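Local coordinates for protein HI1317 (Haemophilus influenzae, PDB 1JOV) that probably catalyses the interconversion of the alpha and beta anomers of D-glucose 6-phosphate, as a member of the glucose-6-phosphate 1-epimerase family, at residues G39-S44 with N67-G72; I21-L26 with E61-G66; H150-I155 with Q242-L247. One frame throughout, in Å; residues are numbered along the deposited sequence. Where two conformers were deposited one is given.

Contact 1 (G39-S44 with N67-G72); sequences GAQLIS and NAIRGG. With SO4 (sulfate ion), chain B.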
loop_
_atom_site.group_PDB
_atom_site.type_symbol
_atom_site.label_atom_id
_atom_site.label_comp_id
_atom_site.label_asym_id
_atom_site.label_seq_id
_atom_site.Cartn_x
_atom_site.Cartn_y
_atom_site.Cartn_z
ATOM N N GLY A 39 -1.030 -11.611 1.647
ATOM C CA GLY A 39 -0.260 -10.382 1.955
ATOM C C GLY A 39 -1.096 -9.352 2.774
ATOM O O GLY A 39 -0.643 -8.178 2.864
ATOM N N ALA A 40 -2.236 -9.755 3.318
ATOM C CA ALA A 40 -3.140 -8.801 4.014
ATOM C C ALA A 40 -3.122 -7.511 3.212
ATOM O O ALA A 40 -2.859 -6.407 3.776
ATOM C CB ALA A 40 -2.595 -8.569 5.453
ATOM N N GLN A 41 -3.392 -7.583 1.909
ATOM C CA GLN A 41 -3.122 -6.479 1.036
ATOM C C GLN A 41 -4.339 -5.668 0.625
ATOM O O GLN A 41 -5.220 -6.158 -0.092
ATOM C CB GLN A 41 -2.365 -6.963 -0.201
ATOM C CG GLN A 41 -1.803 -5.911 -1.048
ATOM C CD GLN A 41 -0.799 -6.510 -2.031
ATOM O OE1 GLN A 41 -0.100 -7.477 -1.748
ATOM N NE2 GLN A 41 -0.689 -5.807 -3.197
ATOM N N LEU A 42 -4.546 -4.499 1.221
ATOM C CA LEU A 42 -5.647 -3.638 0.748
ATOM C C LEU A 42 -5.454 -3.327 -0.775
ATOM O O LEU A 42 -4.354 -2.865 -1.179
ATOM C CB LEU A 42 -5.526 -2.340 1.555
ATOM C CG LEU A 42 -6.629 -1.300 1.263
ATOM C CD1 LEU A 42 -8.123 -1.715 1.510
ATOM C CD2 LEU A 42 -6.300 -0.028 2.094
ATOM N N ILE A 43 -6.390 -3.777 -1.613
ATOM C CA ILE A 43 -6.293 -3.431 -3.029
ATOM C C ILE A 43 -7.262 -2.439 -3.632
ATOM O O ILE A 43 -7.083 -2.042 -4.800
ATOM C CB ILE A 43 -6.290 -4.771 -3.836
ATOM C CG1 ILE A 43 -7.486 -5.638 -3.450
ATOM C CG2 ILE A 43 -4.973 -5.475 -3.488
ATOM C CD1 ILE A 43 -7.750 -6.801 -4.436
ATOM N N SER A 44 -8.260 -2.051 -2.840
ATOM C CA SER A 44 -9.220 -1.037 -3.317
ATOM C C SER A 44 -9.778 -0.301 -2.090
ATOM O O SER A 44 -10.009 -0.910 -1.046
ATOM C CB SER A 44 -10.380 -1.736 -4.005
ATOM O OG SER A 44 -11.446 -0.831 -4.351
ATOM N N ASN A 67 2.169 -15.145 -5.957
ATOM C CA ASN A 67 2.661 -14.125 -6.846
ATOM C C ASN A 67 2.130 -12.740 -6.358
ATOM O O ASN A 67 0.925 -12.589 -6.248
ATOM C CB ASN A 67 2.054 -14.393 -8.224
ATOM C CG ASN A 67 2.509 -13.435 -9.256
ATOM O OD1 ASN A 67 1.729 -12.579 -9.695
ATOM N ND2 ASN A 67 3.808 -13.499 -9.638
ATOM N N ALA A 68 3.051 -11.881 -6.065
ATOM C CA ALA A 68 2.731 -10.592 -5.438
ATOM C C ALA A 68 1.767 -9.866 -6.294
ATOM O O ALA A 68 1.915 -9.844 -7.529
ATOM C CB ALA A 68 3.968 -9.755 -5.190
ATOM N N ILE A 69 0.721 -9.307 -5.695
ATOM C CA ILE A 69 -0.261 -8.549 -6.414
ATOM C C ILE A 69 0.255 -7.153 -6.703
ATOM O O ILE A 69 0.792 -6.477 -5.826
ATOM C CB ILE A 69 -1.595 -8.459 -5.574
ATOM C CG1 ILE A 69 -2.226 -9.865 -5.423
ATOM C CG2 ILE A 69 -2.638 -7.430 -6.090
ATOM C CD1 ILE A 69 -3.232 -9.951 -4.213
ATOM N N ARG A 70 0.092 -6.682 -7.952
ATOM C CA ARG A 70 0.595 -5.428 -8.437
ATOM C C ARG A 70 -0.417 -4.338 -8.218
ATOM O O ARG A 70 -1.362 -4.076 -9.014
ATOM C CB ARG A 70 0.928 -5.536 -9.971
ATOM C CG ARG A 70 1.445 -4.276 -10.519
ATOM C CD ARG A 70 2.843 -3.790 -9.985
ATOM N NE ARG A 70 3.948 -4.649 -10.421
ATOM C CZ ARG A 70 5.157 -4.681 -9.915
ATOM N NH1 ARG A 70 5.502 -3.787 -8.983
ATOM N NH2 ARG A 70 6.091 -5.546 -10.384
ATOM N N GLY A 71 -0.284 -3.624 -7.101
ATOM C CA GLY A 71 -1.240 -2.558 -6.788
ATOM C C GLY A 71 -1.696 -2.517 -5.347
ATOM O O GLY A 71 -1.306 -3.382 -4.570
ATOM N N GLY A 72 -2.516 -1.570 -4.926
ATOM C CA GLY A 72 -2.942 -1.599 -3.532
ATOM C C GLY A 72 -1.819 -1.245 -2.545
ATOM O O GLY A 72 -1.010 -0.348 -2.812
HETATM S S SO4 B . 8.308 -6.261 -7.708
HETATM O O1 SO4 B . 7.024 -5.893 -7.143
HETATM O O2 SO4 B . 9.276 -5.464 -7.016
HETATM O O3 SO4 B . 8.373 -6.010 -9.165
HETATM O O4 SO4 B . 8.504 -7.678 -7.564
HETATM O O HOH W 1 0.314 -9.921 -2.858
#
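In the beta-sandwich fold of the galactose mutarotase clan, the long loop that follows strand 41-47 returns to the start of that strand, and Gln-41 meets Ile-69 and Gly-71 there as a side-chain bridge to loop backbone. Its extended chain, with CG anti to the backbone N (chi1 -169°), carries the amide across to two carbonyls. NE2 donates to Gly-71 O at 2.9 Å, almost in line with that C=O, and to Ile-69 O at 3.1 Å, from above its carbonyl plane. Both acceptors lie close to the glutamine's amide plane, so the two bonds fix its rotation. The other end of the amide is held by a water that donates to Gln-41 OE1 and accepts from Ile-69 N. Beside this polar bridge, Ile-43 CG2 meets Ile-69 CG2 at 4.0 Å, the two side chains crossing at about a right angle. Gly-72 packs directly on the strand, its CA 3.0 Å from Leu-42 O. The CB of Arg-70 points away from the strand, and its guanidinium NH2 donates to O3 of a sulfate ion, probably from the crystallisation liquor, at 2.6 Å, the oxygen lying in the guanidinium plane.

Contact 2 (I21-L26 with E61-G66); sequences IPVLHL and EPFKNG
Ile-21, at the start of strand 21-28, pushes its side chain against the backbone of the loop 61-66 at Phe-63, and the close packing of this contact, which lies away from the predicted active site, is concentrated there. CD1 does most of the touching: it lies 3.6 Å from Phe-63 C and 3.8 Å from Lys-64 N, so the methyl rests on the peptide group joining those two residues. The same methyl stands 4.2 Å from Phe-63 CD1, near the plane of the ring and at its edge. With CG1 placed beside the backbone N (chi1 -72°) and CD1 extended from it, the branch reaches toward the loop, while CG1 itself passes Phe-63 O and Asn-65 N. Val-23, two residues along the strand and on the same side, adds a looser touch, its CG2 lying 4.5 Å from Phe-63 CE1 and meeting the ring obliquely.

The phenylalanine is steadied from within its own loop. Glu-61 CG lies 3.7 Å above one ring face, toward the rim, and Glu-61 OE2 accepts a hydrogen bond from Phe-63 N at 2.9 Å. The other carboxylate oxygen, OE1, is hydrogen-bonded to Arg-70 N.

Toward solvent the contact thins out. Lys-64 and Asn-65 are exposed and only graze the strand; Lys-64 NZ forms a salt bridge with Asp-20. His-18, on the adjacent strand 13-18, brings its ring against that of Phe-63. What results is a loop packed on Ile-21 and, more loosely, Val-23, against the end of a central strand of an antiparallel sheet in the mutarotase-type beta-sandwich.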
loop_
_atom_site.group_PDB
_atom_site.type_symbol
_atom_site.label_atom_id
_atom_site.label_comp_id
_atom_site.label_asym_id
_atom_site.label_seq_id
_atom_site.Cartn_x
_atom_site.Cartn_y
_atom_site.Cartn_z
ATOM N N ILE A 21 -6.968 -16.313 -5.323
ATOM C CA ILE A 21 -6.810 -15.647 -4.051
ATOM C C ILE A 21 -8.103 -15.129 -3.373
ATOM O O ILE A 21 -8.928 -14.485 -4.025
ATOM C CB ILE A 21 -5.910 -14.435 -4.317
ATOM C CG1 ILE A 21 -4.448 -14.810 -4.598
ATOM C CG2 ILE A 21 -5.996 -13.465 -3.134
ATOM C CD1 ILE A 21 -3.651 -13.701 -5.237
ATOM N N PRO A 22 -8.287 -15.396 -2.071
ATOM C CA PRO A 22 -9.494 -14.931 -1.351
ATOM C C PRO A 22 -9.352 -13.449 -1.017
ATOM O O PRO A 22 -8.227 -13.043 -0.597
ATOM C CB PRO A 22 -9.518 -15.812 -0.110
ATOM C CG PRO A 22 -8.200 -16.478 -0.087
ATOM C CD PRO A 22 -7.380 -16.168 -1.219
ATOM N N VAL A 23 -10.398 -12.698 -1.232
ATOM C CA VAL A 23 -10.432 -11.264 -1.052
ATOM C C VAL A 23 -11.655 -10.858 -0.258
ATOM O O VAL A 23 -12.796 -11.177 -0.601
ATOM C CB VAL A 23 -10.411 -10.521 -2.430
ATOM C CG1 VAL A 23 -10.487 -9.001 -2.236
ATOM C CG2 VAL A 23 -9.175 -10.921 -3.207
ATOM N N LEU A 24 -11.470 -10.095 0.818
ATOM C CA LEU A 24 -12.612 -9.581 1.487
ATOM C C LEU A 24 -13.154 -8.396 0.758
ATOM O O LEU A 24 -12.377 -7.483 0.367
ATOM C CB LEU A 24 -12.240 -9.101 2.893
ATOM C CG LEU A 24 -11.977 -10.126 3.877
ATOM C CD1 LEU A 24 -11.304 -9.527 5.136
ATOM C CD2 LEU A 24 -13.322 -10.718 4.267
ATOM N N HIS A 25 -14.487 -8.347 0.635
ATOM C CA HIS A 25 -15.170 -7.184 0.104
ATOM C C HIS A 25 -15.990 -6.485 1.214
ATOM O O HIS A 25 -16.866 -7.088 1.820
ATOM C CB HIS A 25 -16.183 -7.576 -0.978
ATOM C CG HIS A 25 -15.588 -8.150 -2.267
ATOM N ND1 HIS A 25 -16.197 -8.018 -3.490
ATOM C CD2 HIS A 25 -14.441 -8.839 -2.463
ATOM C CE1 HIS A 25 -15.463 -8.598 -4.424
ATOM N NE2 HIS A 25 -14.387 -9.109 -3.821
ATOM N N LEU A 26 -15.718 -5.212 1.475
ATOM C CA LEU A 26 -16.457 -4.416 2.427
ATOM C C LEU A 26 -17.327 -3.371 1.672
ATOM O O LEU A 26 -16.824 -2.659 0.765
ATOM C CB LEU A 26 -15.413 -3.645 3.177
ATOM C CG LEU A 26 -16.079 -2.733 4.191
ATOM C CD1 LEU A 26 -16.839 -3.489 5.280
ATOM C CD2 LEU A 26 -15.018 -1.758 4.808
ATOM N N GLU A 61 -3.772 -7.611 -13.480
ATOM C CA GLU A 61 -3.415 -8.393 -12.307
ATOM C C GLU A 61 -3.947 -9.851 -12.386
ATOM O O GLU A 61 -5.139 -10.081 -12.510
ATOM C CB GLU A 61 -3.933 -7.735 -11.015
ATOM C CG GLU A 61 -3.767 -8.555 -9.736
ATOM C CD GLU A 61 -2.333 -9.025 -9.440
ATOM O OE1 GLU A 61 -1.384 -8.225 -9.575
ATOM O OE2 GLU A 61 -2.184 -10.201 -9.068
ATOM N N PRO A 62 -2.994 -10.809 -12.313
ATOM C CA PRO A 62 -3.360 -12.245 -12.381
ATOM C C PRO A 62 -4.099 -12.923 -11.224
ATOM O O PRO A 62 -4.763 -13.993 -11.313
ATOM C CB PRO A 62 -1.999 -12.974 -12.670
ATOM C CG PRO A 62 -0.834 -11.912 -12.572
ATOM C CD PRO A 62 -1.532 -10.580 -12.371
ATOM N N PHE A 63 -4.010 -12.286 -10.063
ATOM C CA PHE A 63 -4.441 -12.971 -8.897
ATOM C C PHE A 63 -4.086 -14.439 -8.694
ATOM O O PHE A 63 -4.907 -15.282 -8.353
ATOM C CB PHE A 63 -5.929 -12.814 -8.612
ATOM C CG PHE A 63 -6.362 -11.449 -8.266
ATOM C CD1 PHE A 63 -6.241 -10.947 -6.977
ATOM C CD2 PHE A 63 -6.855 -10.621 -9.256
ATOM C CE1 PHE A 63 -6.659 -9.671 -6.682
ATOM C CE2 PHE A 63 -7.312 -9.319 -8.986
ATOM C CZ PHE A 63 -7.218 -8.846 -7.680
ATOM N N LYS A 64 -2.814 -14.712 -8.792
ATOM C CA LYS A 64 -2.268 -16.024 -8.610
ATOM C C LYS A 64 -1.615 -16.260 -7.264
ATOM O O LYS A 64 -0.706 -15.486 -6.865
ATOM C CB LYS A 64 -1.230 -16.245 -9.713
ATOM C CG LYS A 64 -0.393 -17.511 -9.558
ATOM C CD LYS A 64 -1.224 -18.815 -9.669
ATOM C CE LYS A 64 -0.386 -20.077 -9.279
ATOM N NZ LYS A 64 -1.251 -21.293 -9.162
ATOM N N ASN A 65 -1.999 -17.353 -6.619
ATOM C CA ASN A 65 -1.487 -17.639 -5.306
ATOM C C ASN A 65 0.031 -17.667 -5.311
ATOM O O ASN A 65 0.657 -18.264 -6.174
ATOM C CB ASN A 65 -2.101 -18.866 -4.631
ATOM C CG ASN A 65 -1.877 -20.138 -5.416
ATOM O OD1 ASN A 65 -2.621 -20.446 -6.345
ATOM N ND2 ASN A 65 -0.854 -20.889 -5.041
ATOM N N GLY A 66 0.636 -16.970 -4.353
ATOM C CA GLY A 66 2.079 -16.927 -4.304
ATOM C C GLY A 66 2.865 -15.926 -5.132
ATOM O O GLY A 66 4.115 -15.875 -5.026
#

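Contact 3 (H150-I155 with Q242-L247); sequences HTYFNI and QKMLCL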
loop_
_atom_site.group_PDB
_atom_site.type_symbol
_atom_site.label_atom_id
_atom_site.label_comp_id
_atom_site.label_asym_id
_atom_site.label_seq_id
_atom_site.Cartn_x
_atom_site.Cartn_y
_atom_site.Cartn_z
ATOM N N HIS A 150 3.826 -0.205 0.628
ATOM C CA HIS A 150 4.144 0.237 -0.723
ATOM C C HIS A 150 2.939 0.720 -1.537
ATOM O O HIS A 150 2.573 0.159 -2.578
ATOM C CB HIS A 150 4.837 -0.945 -1.321
ATOM C CG HIS A 150 5.557 -0.759 -2.654
ATOM N ND1 HIS A 150 4.951 -0.295 -3.782
ATOM C CD2 HIS A 150 6.848 -1.023 -2.978
ATOM C CE1 HIS A 150 5.819 -0.335 -4.780
ATOM N NE2 HIS A 150 6.954 -0.770 -4.306
ATOM N N THR A 151 2.360 1.761 -1.004
ATOM C CA THR A 151 1.041 2.213 -1.503
ATOM C C THR A 151 1.048 2.716 -2.968
ATOM O O THR A 151 1.815 3.602 -3.330
ATOM C CB THR A 151 0.504 3.340 -0.579
ATOM O OG1 THR A 151 0.651 2.923 0.801
ATOM C CG2 THR A 151 -1.072 3.660 -0.883
ATOM N N TYR A 152 0.143 2.100 -3.727
ATOM C CA TYR A 152 -0.076 2.534 -5.129
ATOM C C TYR A 152 -1.308 3.364 -5.172
ATOM O O TYR A 152 -2.471 2.882 -4.987
ATOM C CB TYR A 152 -0.262 1.351 -6.136
ATOM C CG TYR A 152 0.847 0.429 -6.352
ATOM C CD1 TYR A 152 1.258 -0.506 -5.391
ATOM C CD2 TYR A 152 1.421 0.348 -7.610
ATOM C CE1 TYR A 152 2.335 -1.414 -5.663
ATOM C CE2 TYR A 152 2.457 -0.519 -7.874
ATOM C CZ TYR A 152 2.898 -1.419 -6.943
ATOM O OH TYR A 152 3.909 -2.307 -7.253
ATOM N N PHE A 153 -1.069 4.667 -5.435
ATOM C CA PHE A 153 -2.215 5.600 -5.480
ATOM C C PHE A 153 -2.731 5.741 -6.917
ATOM O O PHE A 153 -1.963 5.643 -7.875
ATOM C CB PHE A 153 -1.847 6.974 -4.963
ATOM C CG PHE A 153 -1.486 6.964 -3.550
ATOM C CD1 PHE A 153 -2.467 6.951 -2.591
ATOM C CD2 PHE A 153 -0.161 6.928 -3.191
ATOM C CE1 PHE A 153 -2.101 6.896 -1.203
ATOM C CE2 PHE A 153 0.202 6.855 -1.918
ATOM C CZ PHE A 153 -0.761 6.899 -0.867
ATOM N N ASN A 154 -4.054 5.764 -7.036
ATOM C CA ASN A 154 -4.748 5.830 -8.305
ATOM C C ASN A 154 -4.859 7.345 -8.702
ATOM O O ASN A 154 -5.441 8.146 -7.949
ATOM C CB ASN A 154 -6.158 5.225 -8.110
ATOM C CG ASN A 154 -6.968 5.051 -9.430
ATOM O OD1 ASN A 154 -6.429 4.717 -10.483
ATOM N ND2 ASN A 154 -8.286 5.214 -9.320
ATOM N N ILE A 155 -4.424 7.675 -9.914
ATOM C CA ILE A 155 -4.475 9.083 -10.328
ATOM C C ILE A 155 -4.961 9.198 -11.777
ATOM O O ILE A 155 -4.847 8.217 -12.536
ATOM C CB ILE A 155 -3.069 9.686 -10.213
ATOM C CG1 ILE A 155 -2.079 8.806 -10.940
ATOM C CG2 ILE A 155 -2.644 9.918 -8.760
ATOM C CD1 ILE A 155 -0.884 9.425 -11.381
ATOM N N GLN A 242 0.749 5.496 -16.184
ATOM C CA GLN A 242 0.104 6.784 -16.316
ATOM C C GLN A 242 -0.954 7.027 -15.295
ATOM O O GLN A 242 -1.346 8.180 -15.065
ATOM C CB GLN A 242 -0.582 6.867 -17.704
ATOM C CG GLN A 242 0.374 6.737 -18.839
ATOM C CD GLN A 242 -0.267 7.107 -20.157
ATOM O OE1 GLN A 242 0.043 8.151 -20.725
ATOM N NE2 GLN A 242 -1.146 6.239 -20.663
ATOM N N LYS A 243 -1.412 5.951 -14.637
ATOM C CA LYS A 243 -2.560 6.093 -13.745
ATOM C C LYS A 243 -2.194 5.766 -12.301
ATOM O O LYS A 243 -3.091 5.653 -11.446
ATOM C CB LYS A 243 -3.731 5.189 -14.212
ATOM C CG LYS A 243 -4.270 5.499 -15.627
ATOM C CD LYS A 243 -5.259 6.632 -15.708
ATOM C CE LYS A 243 -5.908 6.618 -17.096
ATOM N NZ LYS A 243 -4.922 6.441 -18.232
ATOM N N MET A 244 -0.904 5.711 -12.005
ATOM C CA MET A 244 -0.467 5.310 -10.647
ATOM C C MET A 244 0.752 6.131 -10.217
ATOM O O MET A 244 1.456 6.765 -11.019
ATOM C CB MET A 244 -0.121 3.839 -10.606
ATOM C CG MET A 244 0.918 3.428 -11.589
ATOM S SD MET A 244 2.588 3.731 -11.113
ATOM C CE MET A 244 2.778 2.262 -10.268
ATOM N N LEU A 245 0.930 6.188 -8.911
ATOM C CA LEU A 245 2.132 6.714 -8.320
ATOM C C LEU A 245 2.256 6.068 -6.928
ATOM O O LEU A 245 1.302 6.083 -6.137
ATOM C CB LEU A 245 2.060 8.208 -8.187
ATOM C CG LEU A 245 3.225 8.936 -7.531
ATOM C CD1 LEU A 245 4.482 8.547 -8.321
ATOM C CD2 LEU A 245 2.997 10.461 -7.543
ATOM N N CYS A 246 3.446 5.577 -6.648
ATOM C CA CYS A 246 3.720 5.068 -5.281
ATOM C C CYS A 246 4.409 6.085 -4.377
ATOM O O CYS A 246 5.443 6.651 -4.740
ATOM C CB CYS A 246 4.576 3.829 -5.385
ATOM S SG CYS A 246 3.673 2.393 -6.034
ATOM N N LEU A 247 3.842 6.282 -3.179
ATOM C CA LEU A 247 4.410 7.115 -2.112
ATOM C C LEU A 247 4.398 6.148 -0.903
ATOM O O LEU A 247 3.374 6.014 -0.224
ATOM C CB LEU A 247 3.658 8.410 -1.860
ATOM C CG LEU A 247 4.596 9.456 -1.260
ATOM C CD1 LEU A 247 3.981 10.844 -1.313
ATOM C CD2 LEU A 247 4.963 9.102 0.178
HETATM O O HOH W 2 1.827 5.052 1.897
#
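Phe-153 and Leu-245 form the antiparallel hydrogen-bonded pair at the middle of this contact, between strands 145-154 and 244-251. Their backbones exchange two bonds, Phe-153 N to Leu-245 O at 2.8 Å and Leu-245 N to Phe-153 O at 3.1 Å. Ile-155 N extends the ladder to Lys-243 O at 2.9 Å, whereas at the other end the bond from Leu-247 N to Thr-151 O is weak. Between these bonds, Cys-246 CA and Met-244 CA make CA-H...O contacts with Thr-151 O and Phe-153 O, respectively. A water joins Thr-151 OG1 to Leu-247 O.

Sulfur and aromatic groups meet on the side of the sheet that bears Tyr-152 and Cys-246. Cys-246 SG sits 3.5 Å from the centroid of the Tyr-152 ring, over its face; the thiol's position beside its own backbone N (chi1 -72°) turns it toward the ring. The same sulfur lies 3.7 Å from His-150 CE1, meeting the imidazole obliquely. Met-244 CE, carried round by a chain bent at chi2 and chi3, comes to the edge of the Tyr-152 ring, 3.5 Å from CD2.

Apolar packing takes over on the side that bears Phe-153. There Phe-153 CE2 lies 3.8 Å from Leu-247 CB, and Thr-151 CG2 covers part of one ring face. Ile-155 CG1 and CD1 lie along the backbone of Lys-243 and Met-244.

His-150, a predicted active-site residue, approaches Glu-248, the other such residue, just beyond the second segment. Within the antiparallel sheet, strand 244-251 runs between strands 145-154 and 222-227; Trp-226 of the latter touches Tyr-152 and Cys-246, while strands 161-164 and 201-206 of another sheet pack against Phe-153, Ile-155, Leu-245 and Leu-247.

Overall arrangement
From the N terminus, segment 21-26, on strand 21-28, opens contact 2 and segment 39-44 opens contact 1; the chain then enters the long loop, where 61-66 closes contact 2 and 67-72 closes contact 1. The two contacts therefore cross, and both fasten that loop to the N-terminal antiparallel sheet. They also touch: Ile-69 CD1 packs on Ile-21 CD1. Contact 3 opens only afterwards and closes its far longer loop when 242-247 returns to 150-155 in the sheet that holds strands 145-154 and 244-251. Contact 1 joins the two regions, since Arg-70 NH1 is hydrogen-bonded to Tyr-152 OH and Gly-72 O to Tyr-152 N. Contacts 2 and 3 do not touch, their nearest atoms being about 8 Å apart.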